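Local coordinates for protein BrkA autotransporter (Bordetella pertussis, PDB 3QQ2) that forms the outer-membrane translocator barrel that delivers its passenger to the bacterial surface, the whole protein inhibiting the classical pathway of complement activation, at residues W24-S29 with G48-L53; G205-P210 with D249-K254; N257-Y262 with G279-F284. The protein carries 1 engineered substitution. All blocks are in the same frame, centred on the assembly; numbering follows the deposited sequence.

Interaction 1: W24-S29 with G48-L53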
ATOM      1  N   TRP A  24      -6.698 -40.706  -1.704  1.00 63.28           N
ATOM      2  CA  TRP A  24      -5.661 -40.309  -2.680  1.00 62.50           C
ATOM      3  C   TRP A  24      -4.812 -39.144  -2.182  1.00 62.11           C
ATOM      4  O   TRP A  24      -5.246 -38.376  -1.343  1.00 62.13           O
ATOM      5  CB  TRP A  24      -6.257 -40.023  -4.070  1.00 61.24           C
ATOM      6  CG  TRP A  24      -7.335 -39.003  -4.082  1.00 60.08           C
ATOM      7  CD1 TRP A  24      -8.680 -39.232  -4.035  1.00 60.97           C
ATOM      8  CD2 TRP A  24      -7.178 -37.578  -4.168  1.00 58.52           C
ATOM      9  NE1 TRP A  24      -9.374 -38.038  -4.087  1.00 59.61           N
ATOM     10  CE2 TRP A  24      -8.475 -37.011  -4.177  1.00 57.92           C
ATOM     11  CE3 TRP A  24      -6.071 -36.729  -4.257  1.00 57.16           C
ATOM     12  CZ2 TRP A  24      -8.690 -35.641  -4.248  1.00 56.74           C
ATOM     13  CZ3 TRP A  24      -6.287 -35.371  -4.340  1.00 57.23           C
ATOM     14  CH2 TRP A  24      -7.587 -34.835  -4.324  1.00 56.30           C
ATOM     15  N   ALA A  25      -3.585 -39.047  -2.665  1.00 62.67           N
ATOM     16  CA  ALA A  25      -2.774 -37.876  -2.400  1.00 63.40           C
ATOM     17  C   ALA A  25      -2.095 -37.390  -3.672  1.00 64.17           C
ATOM     18  O   ALA A  25      -1.590 -38.190  -4.481  1.00 64.61           O
ATOM     19  CB  ALA A  25      -1.742 -38.166  -1.320  1.00 63.73           C
ATOM     20  N   ARG A  26      -2.072 -36.078  -3.864  1.00 64.83           N
ATOM     21  CA  ARG A  26      -1.370 -35.541  -5.034  1.00 65.58           C
ATOM     22  C   ARG A  26      -0.534 -34.346  -4.688  1.00 65.39           C
ATOM     23  O   ARG A  26      -1.013 -33.402  -4.073  1.00 65.53           O
ATOM     24  CB  ARG A  26      -2.331 -35.204  -6.178  1.00 65.46           C
ATOM     25  CG  ARG A  26      -3.213 -33.991  -5.950  1.00 66.71           C
ATOM     26  CD  ARG A  26      -3.991 -33.694  -7.229  1.00 71.18           C
ATOM     27  NE  ARG A  26      -4.326 -32.279  -7.387  1.00 73.18           N
ATOM     28  CZ  ARG A  26      -3.526 -31.388  -7.954  1.00 75.35           C
ATOM     29  NH1 ARG A  26      -2.333 -31.754  -8.409  1.00 77.94           N
ATOM     30  NH2 ARG A  26      -3.911 -30.131  -8.065  1.00 77.57           N
ATOM     31  N   THR A  27       0.724 -34.400  -5.085  1.00 65.72           N
ATOM     32  CA  THR A  27       1.590 -33.248  -4.959  1.00 65.82           C
ATOM     33  C   THR A  27       1.819 -32.617  -6.341  1.00 65.61           C
ATOM     34  O   THR A  27       1.491 -33.219  -7.360  1.00 65.55           O
ATOM     35  CB  THR A  27       2.901 -33.624  -4.264  1.00 66.48           C
ATOM     36  OG1 THR A  27       3.699 -32.455  -4.148  1.00 68.23           O
ATOM     37  CG2 THR A  27       3.676 -34.667  -5.065  1.00 67.10           C
ATOM     38  N   PHE A  28       2.361 -31.404  -6.370  1.00 65.63           N
ATOM     39  CA  PHE A  28       2.640 -30.698  -7.627  1.00 65.92           C
ATOM     40  C   PHE A  28       3.496 -29.477  -7.396  1.00 66.63           C
ATOM     41  O   PHE A  28       3.561 -28.954  -6.278  1.00 66.69           O
ATOM     42  CB  PHE A  28       1.353 -30.253  -8.317  1.00 65.35           C
ATOM     43  CG  PHE A  28       0.618 -29.157  -7.592  1.00 65.63           C
ATOM     44  CD1 PHE A  28      -0.201 -29.443  -6.502  1.00 65.37           C
ATOM     45  CD2 PHE A  28       0.731 -27.840  -8.001  1.00 66.38           C
ATOM     46  CE1 PHE A  28      -0.881 -28.432  -5.830  1.00 63.93           C
ATOM     47  CE2 PHE A  28       0.044 -26.834  -7.326  1.00 66.15           C
ATOM     48  CZ  PHE A  28      -0.755 -27.135  -6.239  1.00 63.10           C
ATOM     49  N   SER A  29       4.113 -29.001  -8.471  1.00 67.33           N
ATOM     50  CA  SER A  29       5.010 -27.866  -8.409  1.00 68.20           C
ATOM     51  C   SER A  29       5.284 -27.315  -9.805  1.00 69.29           C
ATOM     52  O   SER A  29       5.716 -28.034 -10.689  1.00 69.97           O
ATOM     53  CB  SER A  29       6.309 -28.297  -7.762  1.00 68.61           C
ATOM     54  OG  SER A  29       7.275 -27.288  -7.904  1.00 70.73           O
ATOM     55  N   GLY A  48       2.110 -27.435  -4.346  1.00 64.64           N
ATOM     56  CA  GLY A  48       0.969 -27.879  -3.531  1.00 63.89           C
ATOM     57  C   GLY A  48       0.857 -29.338  -3.102  1.00 63.64           C
ATOM     58  O   GLY A  48       1.600 -30.210  -3.571  1.00 64.20           O
ATOM     59  N   LEU A  49      -0.104 -29.602  -2.215  1.00 62.73           N
ATOM     60  CA  LEU A  49      -0.405 -30.953  -1.775  1.00 61.78           C
ATOM     61  C   LEU A  49      -1.898 -31.089  -1.535  1.00 60.53           C
ATOM     62  O   LEU A  49      -2.442 -30.417  -0.682  1.00 60.94           O
ATOM     63  CB  LEU A  49       0.362 -31.237  -0.502  1.00 62.37           C
ATOM     64  CG  LEU A  49       0.449 -32.655   0.072  1.00 65.47           C
ATOM     65  CD1 LEU A  49      -0.698 -32.956   1.062  1.00 68.19           C
ATOM     66  CD2 LEU A  49       0.536 -33.729  -1.013  1.00 67.91           C
ATOM     67  N   GLU A  50      -2.568 -31.937  -2.302  1.00 59.54           N
ATOM     68  CA  GLU A  50      -3.961 -32.309  -2.015  1.00 58.63           C
ATOM     69  C   GLU A  50      -4.107 -33.696  -1.357  1.00 58.15           C
ATOM     70  O   GLU A  50      -3.260 -34.588  -1.534  1.00 58.43           O
ATOM     71  CB  GLU A  50      -4.820 -32.213  -3.264  1.00 58.15           C
ATOM     72  CG  GLU A  50      -5.588 -30.937  -3.274  1.00 60.87           C
ATOM     73  CD  GLU A  50      -6.228 -30.589  -4.619  1.00 65.84           C
ATOM     74  OE1 GLU A  50      -5.795 -31.102  -5.694  1.00 65.71           O
ATOM     75  OE2 GLU A  50      -7.167 -29.755  -4.583  1.00 66.95           O
ATOM     76  N   ILE A  51      -5.171 -33.872  -0.587  1.00 56.88           N
ATOM     77  CA  ILE A  51      -5.475 -35.195  -0.059  1.00 56.67           C
ATOM     78  C   ILE A  51      -6.960 -35.395  -0.149  1.00 56.48           C
ATOM     79  O   ILE A  51      -7.706 -34.443   0.024  1.00 56.50           O
ATOM     80  CB  ILE A  51      -4.904 -35.399   1.351  1.00 57.00           C
ATOM     81  CG1 ILE A  51      -4.079 -36.644   1.358  1.00 57.69           C
ATOM     82  CG2 ILE A  51      -5.966 -35.438   2.440  1.00 56.68           C
ATOM     83  CD1 ILE A  51      -2.776 -36.352   1.919  1.00 62.32           C
ATOM     84  N   GLY A  52      -7.404 -36.601  -0.463  1.00 56.41           N
ATOM     85  CA  GLY A  52      -8.802 -36.748  -0.776  1.00 57.13           C
ATOM     86  C   GLY A  52      -9.379 -38.136  -0.813  1.00 58.67           C
ATOM     87  O   GLY A  52      -8.660 -39.138  -0.816  1.00 59.91           O
ATOM     88  N   LEU A  53     -10.701 -38.187  -0.858  1.00 58.99           N
ATOM     89  CA  LEU A  53     -11.427 -39.426  -0.737  1.00 59.90           C
ATOM     90  C   LEU A  53     -12.736 -39.281  -1.491  1.00 60.70           C
ATOM     91  O   LEU A  53     -13.360 -38.223  -1.471  1.00 60.23           O
ATOM     92  CB  LEU A  53     -11.658 -39.737   0.749  1.00 60.11           C
ATOM     93  CG  LEU A  53     -12.726 -40.756   1.146  1.00 61.06           C
ATOM     94  CD1 LEU A  53     -12.342 -42.174   0.790  1.00 60.63           C
ATOM     95  CD2 LEU A  53     -12.988 -40.661   2.619  1.00 62.67           C
TER
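Trp24 and Arg26 both place CG in the crowded position between backbone N and carbonyl carbon (chi1 56° and 71°), which swings their side chains back across strand 48-53. The Trp24 indole therefore lies over Gly52, whose CA sits above the five-membered ring, 3.7 Å from its centroid, in a CH-pi contact. Gly52 has no side chain, and that lets the ring lie flat against the backbone. The far rim of the indole runs on to Glu50, with CZ3 edge-on to CB at 3.6 Å. Phe28 repeats the theme at the other end: Gly48 N stands over the centre of its ring. Between the two rings, Arg26 and Glu50 run side by side the same way, their guanidinium and carboxylate planes 71° apart. Arg26 NE bridges to Glu50 OE1 at 2.5 Å, meeting the oxygen almost head-on to its C-O bond. The other oxygen, OE2, is held by Arg111 and His91, so this buried carboxylate has basic partners at both oxygens, which would favour its charged form. Trp24 NE1 is bonded to Tyr95 OH. Around these groups runs a regular antiparallel ladder; Gly48 O takes both Phe28 N and, at 3.1 Å, Thr27 OG1. On the other face Ala25 CB meets Ile51 CD1 at 3.9 Å, with Leu49 and Thr27 beside them on the surface. This hairpin is the first of the autotransporter barrel: strand 21-34 has the last strand, 271-282, on its other flank, and strand 42-57 pairs on its far side with strand 62-78.

Interaction 2: G205-P210 with D249-K254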
ATOM      1  N   GLY A 205       0.035 -58.345 -13.138  1.00 92.30           N
ATOM      2  CA  GLY A 205      -1.246 -57.667 -13.216  1.00 90.86           C
ATOM      3  C   GLY A 205      -1.057 -56.210 -13.549  1.00 88.49           C
ATOM      4  O   GLY A 205      -2.002 -55.538 -13.975  1.00 88.00           O
ATOM      5  N   ASN A 206       0.176 -55.739 -13.375  1.00 87.24           N
ATOM      6  CA  ASN A 206       0.522 -54.324 -13.525  1.00 84.82           C
ATOM      7  C   ASN A 206       0.070 -53.636 -14.834  1.00 83.28           C
ATOM      8  O   ASN A 206      -0.057 -54.286 -15.872  1.00 84.41           O
ATOM      9  CB  ASN A 206       2.023 -54.122 -13.210  1.00 85.48           C
ATOM     10  CG  ASN A 206       2.395 -54.579 -11.766  1.00 85.64           C
ATOM     11  OD1 ASN A 206       1.538 -55.059 -11.020  1.00 84.88           O
ATOM     12  ND2 ASN A 206       3.666 -54.419 -11.386  1.00 85.01           N
ATOM     13  N   ILE A 207      -0.219 -52.334 -14.752  1.00 80.30           N
ATOM     14  CA  ILE A 207      -0.528 -51.507 -15.932  1.00 78.32           C
ATOM     15  C   ILE A 207       0.312 -50.256 -15.946  1.00 76.02           C
ATOM     16  O   ILE A 207       0.039 -49.335 -15.197  1.00 73.71           O
ATOM     17  CB  ILE A 207      -2.025 -51.141 -15.961  1.00 46.25           C
ATOM     18  CG1 ILE A 207      -2.876 -52.394 -16.172  1.00 47.81           C
ATOM     19  CG2 ILE A 207      -2.302 -50.113 -17.046  1.00 45.62           C
ATOM     20  CD1 ILE A 207      -4.355 -52.171 -15.954  1.00 47.44           C
ATOM     21  N   VAL A 208       1.343 -50.230 -16.787  1.00 76.05           N
ATOM     22  CA  VAL A 208       2.046 -48.971 -17.068  1.00 74.14           C
ATOM     23  C   VAL A 208       1.344 -48.382 -18.263  1.00 73.09           C
ATOM     24  O   VAL A 208       1.074 -49.089 -19.228  1.00 74.36           O
ATOM     25  CB  VAL A 208       3.560 -49.148 -17.374  1.00 75.11           C
ATOM     26  CG1 VAL A 208       4.235 -47.802 -17.509  1.00 73.99           C
ATOM     27  CG2 VAL A 208       4.236 -49.882 -16.261  1.00 76.18           C
ATOM     28  N   GLN A 209       1.030 -47.098 -18.189  1.00 71.01           N
ATOM     29  CA  GLN A 209       0.294 -46.436 -19.257  1.00 70.57           C
ATOM     30  C   GLN A 209       0.834 -45.051 -19.580  1.00 69.52           C
ATOM     31  O   GLN A 209       0.231 -44.044 -19.181  1.00 68.12           O
ATOM     32  CB  GLN A 209      -1.187 -46.336 -18.892  1.00 69.75           C
ATOM     33  CG  GLN A 209      -2.092 -46.113 -20.079  1.00 69.75           C
ATOM     34  CD  GLN A 209      -3.254 -45.214 -19.764  1.00 67.28           C
ATOM     35  OE1 GLN A 209      -4.402 -45.646 -19.781  1.00 67.50           O
ATOM     36  NE2 GLN A 209      -2.966 -43.948 -19.484  1.00 65.32           N
ATOM     37  N   PRO A 210       1.959 -44.992 -20.311  1.00 70.18           N
ATOM     38  CA  PRO A 210       2.551 -43.719 -20.758  1.00 69.99           C
ATOM     39  C   PRO A 210       1.679 -43.041 -21.776  1.00 69.84           C
ATOM     40  O   PRO A 210       0.825 -43.678 -22.380  1.00 70.31           O
ATOM     41  CB  PRO A 210       3.851 -44.132 -21.446  1.00 70.92           C
ATOM     42  CG  PRO A 210       4.040 -45.547 -21.078  1.00 72.89           C
ATOM     43  CD  PRO A 210       2.688 -46.135 -20.856  1.00 71.60           C
ATOM     44  N   ASP A 249       0.864 -43.288 -15.981  1.00 68.66           N
ATOM     45  CA  ASP A 249      -0.056 -43.685 -14.906  1.00 68.23           C
ATOM     46  C   ASP A 249       0.003 -45.187 -14.770  1.00 68.51           C
ATOM     47  O   ASP A 249      -0.373 -45.874 -15.689  1.00 69.32           O
ATOM     48  CB  ASP A 249      -1.519 -43.258 -15.154  1.00 67.74           C
ATOM     49  CG  ASP A 249      -1.641 -42.044 -16.042  1.00 68.98           C
ATOM     50  OD1 ASP A 249      -1.201 -42.161 -17.204  1.00 74.53           O
ATOM     51  OD2 ASP A 249      -2.192 -40.996 -15.622  1.00 66.88           O
ATOM     52  N   ALA A 250       0.480 -45.681 -13.628  1.00 68.16           N
ATOM     53  CA  ALA A 250       0.510 -47.122 -13.346  1.00 69.20           C
ATOM     54  C   ALA A 250      -0.588 -47.551 -12.395  1.00 68.44           C
ATOM     55  O   ALA A 250      -0.898 -46.841 -11.455  1.00 67.48           O
ATOM     56  CB  ALA A 250       1.886 -47.561 -12.790  1.00 70.04           C
ATOM     57  N   ALA A 251      -1.188 -48.704 -12.696  1.00 69.55           N
ATOM     58  CA  ALA A 251      -2.027 -49.491 -11.776  1.00 69.67           C
ATOM     59  C   ALA A 251      -1.155 -50.639 -11.335  1.00 71.39           C
ATOM     60  O   ALA A 251      -0.920 -51.573 -12.092  1.00 72.83           O
ATOM     61  CB  ALA A 251      -3.281 -50.033 -12.469  1.00 69.42           C
ATOM     62  N   LEU A 252      -0.638 -50.556 -10.122  1.00 71.84           N
ATOM     63  CA  LEU A 252       0.220 -51.609  -9.630  1.00 74.10           C
ATOM     64  C   LEU A 252      -0.584 -52.513  -8.738  1.00 75.42           C
ATOM     65  O   LEU A 252      -0.920 -52.139  -7.620  1.00 75.52           O
ATOM     66  CB  LEU A 252       1.424 -51.033  -8.882  1.00 73.77           C
ATOM     67  CG  LEU A 252       2.695 -50.829  -9.714  1.00 74.37           C
ATOM     68  CD1 LEU A 252       2.480 -51.066 -11.218  1.00 74.33           C
ATOM     69  CD2 LEU A 252       3.284 -49.448  -9.433  1.00 72.87           C
ATOM     70  N   GLY A 253      -0.905 -53.695  -9.252  1.00 76.97           N
ATOM     71  CA  GLY A 253      -1.673 -54.698  -8.518  1.00 78.31           C
ATOM     72  C   GLY A 253      -1.826 -54.572  -7.009  1.00 77.68           C
ATOM     73  O   GLY A 253      -0.865 -54.293  -6.300  1.00 77.38           O
ATOM     74  N   LYS A 254      -3.050 -54.828  -6.550  1.00 78.10           N
ATOM     75  CA  LYS A 254      -3.494 -54.731  -5.142  1.00 78.25           C
ATOM     76  C   LYS A 254      -3.876 -53.323  -4.736  1.00 75.87           C
ATOM     77  O   LYS A 254      -3.475 -52.826  -3.686  1.00 75.49           O
ATOM     78  CB  LYS A 254      -2.545 -55.406  -4.148  1.00 79.59           C
ATOM     79  CG  LYS A 254      -2.882 -56.878  -4.012  1.00 83.39           C
ATOM     80  CD  LYS A 254      -1.883 -57.665  -3.158  1.00 86.76           C
ATOM     81  CE  LYS A 254      -1.820 -59.094  -3.634  1.00 89.14           C
ATOM     82  NZ  LYS A 254      -1.660 -59.084  -5.132  1.00 89.20           N
TER
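The beta-barrel wall of the translocator continues here as an antiparallel pairing of strands 207-221 and 241-252, with Ile207 and Ala251 facing each other close to the barrel end that holds the chain termini, probably the periplasmic one. These two residues make the firm part of the contact. Ile207 N gives its hydrogen to Ala251 O at 2.9 Å, and Ala251 N returns one to Ile207 O at 2.9 Å. Their side chains fall on one face, where CB meets CB at 3.9 Å. Further along, at Gln209 and Asp249, the pairing slackens and both backbone bonds are weak. The side chains of this pair lean across each other with amide and carboxylate planes 73° apart. Gln209 OE1 is bonded to Arg147, while Asp249 OD1 has a long, weak ion pair with Arg195, so arginines from strands 130-149 and 186-201 gather about this end. At the turn side, past the last ladder rung, Asn206 takes over with its side chain. With CG anti to its carbonyl carbon (chi1 -59°), the amide turns a face to Leu252, the two side chains crossing at a slant. CD1 of that leucine packs against Asn206 CG at 3.6 Å and is just as near ND2, an apolar methyl covering an amide. The contact finishes with Gly253 N, which makes a weak hydrogen bond to Asn206 OD1 at 3.3 Å.

Interaction 3: N257-Y262 with G279-F284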
ATOM      1  N   ASN A 257      -2.194 -47.154  -7.245  1.00 66.67           N
ATOM      2  CA  ASN A 257      -2.174 -46.352  -8.443  1.00 65.45           C
ATOM      3  C   ASN A 257      -1.182 -45.237  -8.304  1.00 64.80           C
ATOM      4  O   ASN A 257      -1.170 -44.537  -7.289  1.00 64.03           O
ATOM      5  CB  ASN A 257      -3.534 -45.754  -8.665  1.00 64.66           C
ATOM      6  CG  ASN A 257      -4.564 -46.796  -8.889  1.00 65.77           C
ATOM      7  OD1 ASN A 257      -5.298 -47.164  -7.970  1.00 65.79           O
ATOM      8  ND2 ASN A 257      -4.607 -47.325 -10.108  1.00 66.06           N
ATOM      9  N   LEU A 258      -0.346 -45.094  -9.324  1.00 65.23           N
ATOM     10  CA  LEU A 258       0.654 -44.053  -9.380  1.00 65.04           C
ATOM     11  C   LEU A 258       0.500 -43.278 -10.668  1.00 65.12           C
ATOM     12  O   LEU A 258       0.301 -43.877 -11.735  1.00 65.78           O
ATOM     13  CB  LEU A 258       2.051 -44.658  -9.339  1.00 65.87           C
ATOM     14  CG  LEU A 258       2.559 -45.151  -7.990  1.00 67.05           C
ATOM     15  CD1 LEU A 258       3.774 -46.049  -8.180  1.00 68.62           C
ATOM     16  CD2 LEU A 258       2.884 -43.985  -7.068  1.00 66.29           C
ATOM     17  N   TYR A 259       0.585 -41.948 -10.557  1.00 64.52           N
ATOM     18  CA  TYR A 259       0.657 -41.042 -11.720  1.00 64.24           C
ATOM     19  C   TYR A 259       1.824 -40.069 -11.566  1.00 63.42           C
ATOM     20  O   TYR A 259       2.112 -39.574 -10.491  1.00 62.84           O
ATOM     21  CB  TYR A 259      -0.652 -40.264 -11.900  1.00 63.47           C
ATOM     22  CG  TYR A 259      -1.898 -41.038 -11.526  1.00 66.23           C
ATOM     23  CD1 TYR A 259      -2.255 -41.225 -10.180  1.00 68.45           C
ATOM     24  CD2 TYR A 259      -2.729 -41.591 -12.506  1.00 69.01           C
ATOM     25  CE1 TYR A 259      -3.422 -41.942  -9.822  1.00 69.88           C
ATOM     26  CE2 TYR A 259      -3.900 -42.318 -12.163  1.00 70.15           C
ATOM     27  CZ  TYR A 259      -4.238 -42.480 -10.817  1.00 70.98           C
ATOM     28  OH  TYR A 259      -5.371 -43.181 -10.448  1.00 71.86           O
ATOM     29  N   ALA A 260       2.517 -39.818 -12.652  1.00 63.93           N
ATOM     30  CA  ALA A 260       3.498 -38.757 -12.680  1.00 64.07           C
ATOM     31  C   ALA A 260       3.451 -38.158 -14.086  1.00 64.52           C
ATOM     32  O   ALA A 260       3.249 -38.881 -15.057  1.00 64.81           O
ATOM     33  CB  ALA A 260       4.898 -39.288 -12.333  1.00 64.63           C
ATOM     34  N   SER A 261       3.583 -36.835 -14.176  1.00 64.66           N
ATOM     35  CA  SER A 261       3.652 -36.144 -15.457  1.00 65.67           C
ATOM     36  C   SER A 261       4.597 -34.973 -15.395  1.00 66.90           C
ATOM     37  O   SER A 261       4.851 -34.420 -14.331  1.00 66.08           O
ATOM     38  CB  SER A 261       2.277 -35.664 -15.910  1.00 64.94           C
ATOM     39  OG  SER A 261       1.717 -34.763 -14.978  1.00 63.89           O
ATOM     40  N   TYR A 262       5.130 -34.610 -16.554  1.00 69.41           N
ATOM     41  CA  TYR A 262       5.895 -33.390 -16.691  1.00 71.39           C
ATOM     42  C   TYR A 262       5.187 -32.547 -17.720  1.00 71.72           C
ATOM     43  O   TYR A 262       4.587 -33.090 -18.647  1.00 72.36           O
ATOM     44  CB  TYR A 262       7.323 -33.700 -17.119  1.00 73.51           C
ATOM     45  CG  TYR A 262       8.098 -32.499 -17.609  1.00 78.05           C
ATOM     46  CD1 TYR A 262       8.758 -32.536 -18.842  1.00 83.36           C
ATOM     47  CD2 TYR A 262       8.182 -31.326 -16.850  1.00 80.84           C
ATOM     48  CE1 TYR A 262       9.485 -31.441 -19.316  1.00 86.42           C
ATOM     49  CE2 TYR A 262       8.901 -30.214 -17.317  1.00 84.53           C
ATOM     50  CZ  TYR A 262       9.552 -30.285 -18.558  1.00 87.36           C
ATOM     51  OH  TYR A 262      10.261 -29.206 -19.056  1.00 90.66           O
ATOM     52  N   GLY A 279       1.001 -38.308  -8.306  1.00 62.88           N
ATOM     53  CA  GLY A 279      -0.221 -38.648  -7.594  1.00 63.21           C
ATOM     54  C   GLY A 279      -0.305 -40.117  -7.264  1.00 64.22           C
ATOM     55  O   GLY A 279       0.121 -40.936  -8.080  1.00 65.45           O
ATOM     56  N   TYR A 280      -0.845 -40.439  -6.083  1.00 63.90           N
ATOM     57  CA  TYR A 280      -1.097 -41.818  -5.673  1.00 65.19           C
ATOM     58  C   TYR A 280      -2.557 -42.038  -5.287  1.00 65.50           C
ATOM     59  O   TYR A 280      -3.140 -41.210  -4.602  1.00 65.54           O
ATOM     60  CB  TYR A 280      -0.199 -42.230  -4.490  1.00 66.05           C
ATOM     61  CG  TYR A 280      -0.669 -43.523  -3.815  1.00 67.55           C
ATOM     62  CD1 TYR A 280      -1.669 -43.504  -2.836  1.00 67.10           C
ATOM     63  CD2 TYR A 280      -0.149 -44.763  -4.182  1.00 67.85           C
ATOM     64  CE1 TYR A 280      -2.123 -44.682  -2.235  1.00 65.94           C
ATOM     65  CE2 TYR A 280      -0.602 -45.943  -3.574  1.00 67.85           C
ATOM     66  CZ  TYR A 280      -1.586 -45.882  -2.605  1.00 66.75           C
ATOM     67  OH  TYR A 280      -2.045 -47.027  -2.016  1.00 66.78           O
ATOM     68  N   ARG A 281      -3.128 -43.179  -5.671  1.00 66.58           N
ATOM     69  CA  ARG A 281      -4.500 -43.534  -5.276  1.00 66.93           C
ATOM     70  C   ARG A 281      -4.603 -45.016  -4.928  1.00 69.17           C
ATOM     71  O   ARG A 281      -4.035 -45.860  -5.626  1.00 70.14           O
ATOM     72  CB  ARG A 281      -5.512 -43.176  -6.379  1.00 65.89           C
ATOM     73  CG  ARG A 281      -6.900 -43.791  -6.182  1.00 64.52           C
ATOM     74  CD  ARG A 281      -7.915 -43.273  -7.182  1.00 62.32           C
ATOM     75  NE  ARG A 281      -9.264 -43.795  -6.941  1.00 63.91           N
ATOM     76  CZ  ARG A 281     -10.242 -43.142  -6.294  1.00 64.56           C
ATOM     77  NH1 ARG A 281     -10.055 -41.909  -5.804  1.00 62.39           N
ATOM     78  NH2 ARG A 281     -11.426 -43.723  -6.118  1.00 63.39           N
ATOM     79  N   TYR A 282      -5.346 -45.312  -3.858  1.00 70.58           N
ATOM     80  CA  TYR A 282      -5.565 -46.666  -3.321  1.00 72.60           C
ATOM     81  C   TYR A 282      -7.000 -47.040  -3.627  1.00 73.19           C
ATOM     82  O   TYR A 282      -7.933 -46.342  -3.231  1.00 72.55           O
ATOM     83  CB  TYR A 282      -5.346 -46.664  -1.799  1.00 73.46           C
ATOM     84  CG  TYR A 282      -5.173 -48.020  -1.099  1.00 78.21           C
ATOM     85  CD1 TYR A 282      -5.867 -49.151  -1.519  1.00 80.23           C
ATOM     86  CD2 TYR A 282      -4.338 -48.148   0.041  1.00 81.46           C
ATOM     87  CE1 TYR A 282      -5.720 -50.369  -0.878  1.00 82.32           C
ATOM     88  CE2 TYR A 282      -4.183 -49.378   0.696  1.00 82.30           C
ATOM     89  CZ  TYR A 282      -4.889 -50.481   0.219  1.00 83.64           C
ATOM     90  OH  TYR A 282      -4.769 -51.712   0.816  1.00 85.40           O
ATOM     91  N   SER A 283      -7.176 -48.144  -4.342  1.00 75.08           N
ATOM     92  CA  SER A 283      -8.498 -48.586  -4.776  1.00 76.42           C
ATOM     93  C   SER A 283      -9.207 -49.349  -3.674  1.00 78.92           C
ATOM     94  O   SER A 283     -10.353 -49.785  -3.826  1.00 80.11           O
ATOM     95  CB  SER A 283      -8.378 -49.403  -6.044  1.00 76.81           C
ATOM     96  OG  SER A 283      -8.116 -48.522  -7.108  1.00 74.19           O
ATOM     97  N   PHE A 284      -8.486 -49.488  -2.565  1.00 80.25           N
ATOM     98  CA  PHE A 284      -8.992 -49.902  -1.258  1.00 82.55           C
ATOM     99  C   PHE A 284      -9.821 -51.177  -1.225  1.00 85.29           C
ATOM    100  O   PHE A 284     -10.919 -51.216  -1.780  1.00 86.46           O
ATOM    101  CB  PHE A 284      -9.726 -48.763  -0.524  1.00 81.65           C
ATOM    102  CG  PHE A 284      -9.629 -48.885   0.973  1.00 83.03           C
ATOM    103  CD1 PHE A 284     -10.454 -49.778   1.667  1.00 84.30           C
ATOM    104  CD2 PHE A 284      -8.665 -48.172   1.680  1.00 81.17           C
ATOM    105  CE1 PHE A 284     -10.340 -49.931   3.036  1.00 84.27           C
ATOM    106  CE2 PHE A 284      -8.546 -48.327   3.042  1.00 81.73           C
ATOM    107  CZ  PHE A 284      -9.384 -49.214   3.722  1.00 83.74           C
ATOM    108  OXT PHE A 284      -9.412 -52.171  -0.614  1.00 87.09           O
TER
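Tyr259 and Gly279 hold the tight part of this contact, in the last beta hairpin of the autotransporter barrel, where strand 256-267 turns back into strand 271-282. Tyr259 N reaches Gly279 O at 2.7 Å, lying in the carbonyl plane, and Gly279 N answers to Tyr259 O at 2.8 Å. The tyrosine ring stays close to the neighbouring backbone: CG is anti to its own carbonyl carbon (chi1 -35°), and the ring turns an edge to the glycine, CD1 lying 3.2 Å from Gly279 O. From there the ring runs alongside Arg281, the two side chains pointing the same way with ring and guanidinium planes 59° apart. Arg281 is extended as far as NE, and its guanidinium goes past the tyrosine to salt bridges with Asp19 and Asp54; two acidic partners probably keep that end fixed. The opposite face is far looser. Leu258 and Tyr280 turn outward, toward what is probably the lipid side, and meet through a single apolar touch, CD2 to CD2 at 4.3 Å, the leucine methyl arriving at the ring's edge. Tyr280 OH is bonded to His256 ND1. Toward the C terminus, Ser283 OG is bonded to Asp19. Arg281 N is bonded to Asn257 O at 2.9 Å, while Tyr259 OH lies 4.1 Å from Arg281 CB.

Overall arrangement
From the N terminus, interaction 1 comes first and closes the opening hairpin of the barrel. Interaction 2 follows much later, closing a long loop, residues 211-248, part of which is not modelled. Interaction 3 closes the final hairpin, at the C terminus. The three loops come in series; none nests within another and none crosses. In space, 2 and 3 are adjacent through strands 241-252 and 256-267, where Ala250 N meets Leu258 O. Interaction 3 in turn borders 1: Ala25 O meets Tyr280 N where first and last strands join, sealing the barrel. Interactions 1 and 2 do not touch, their centres about 19 Å apart.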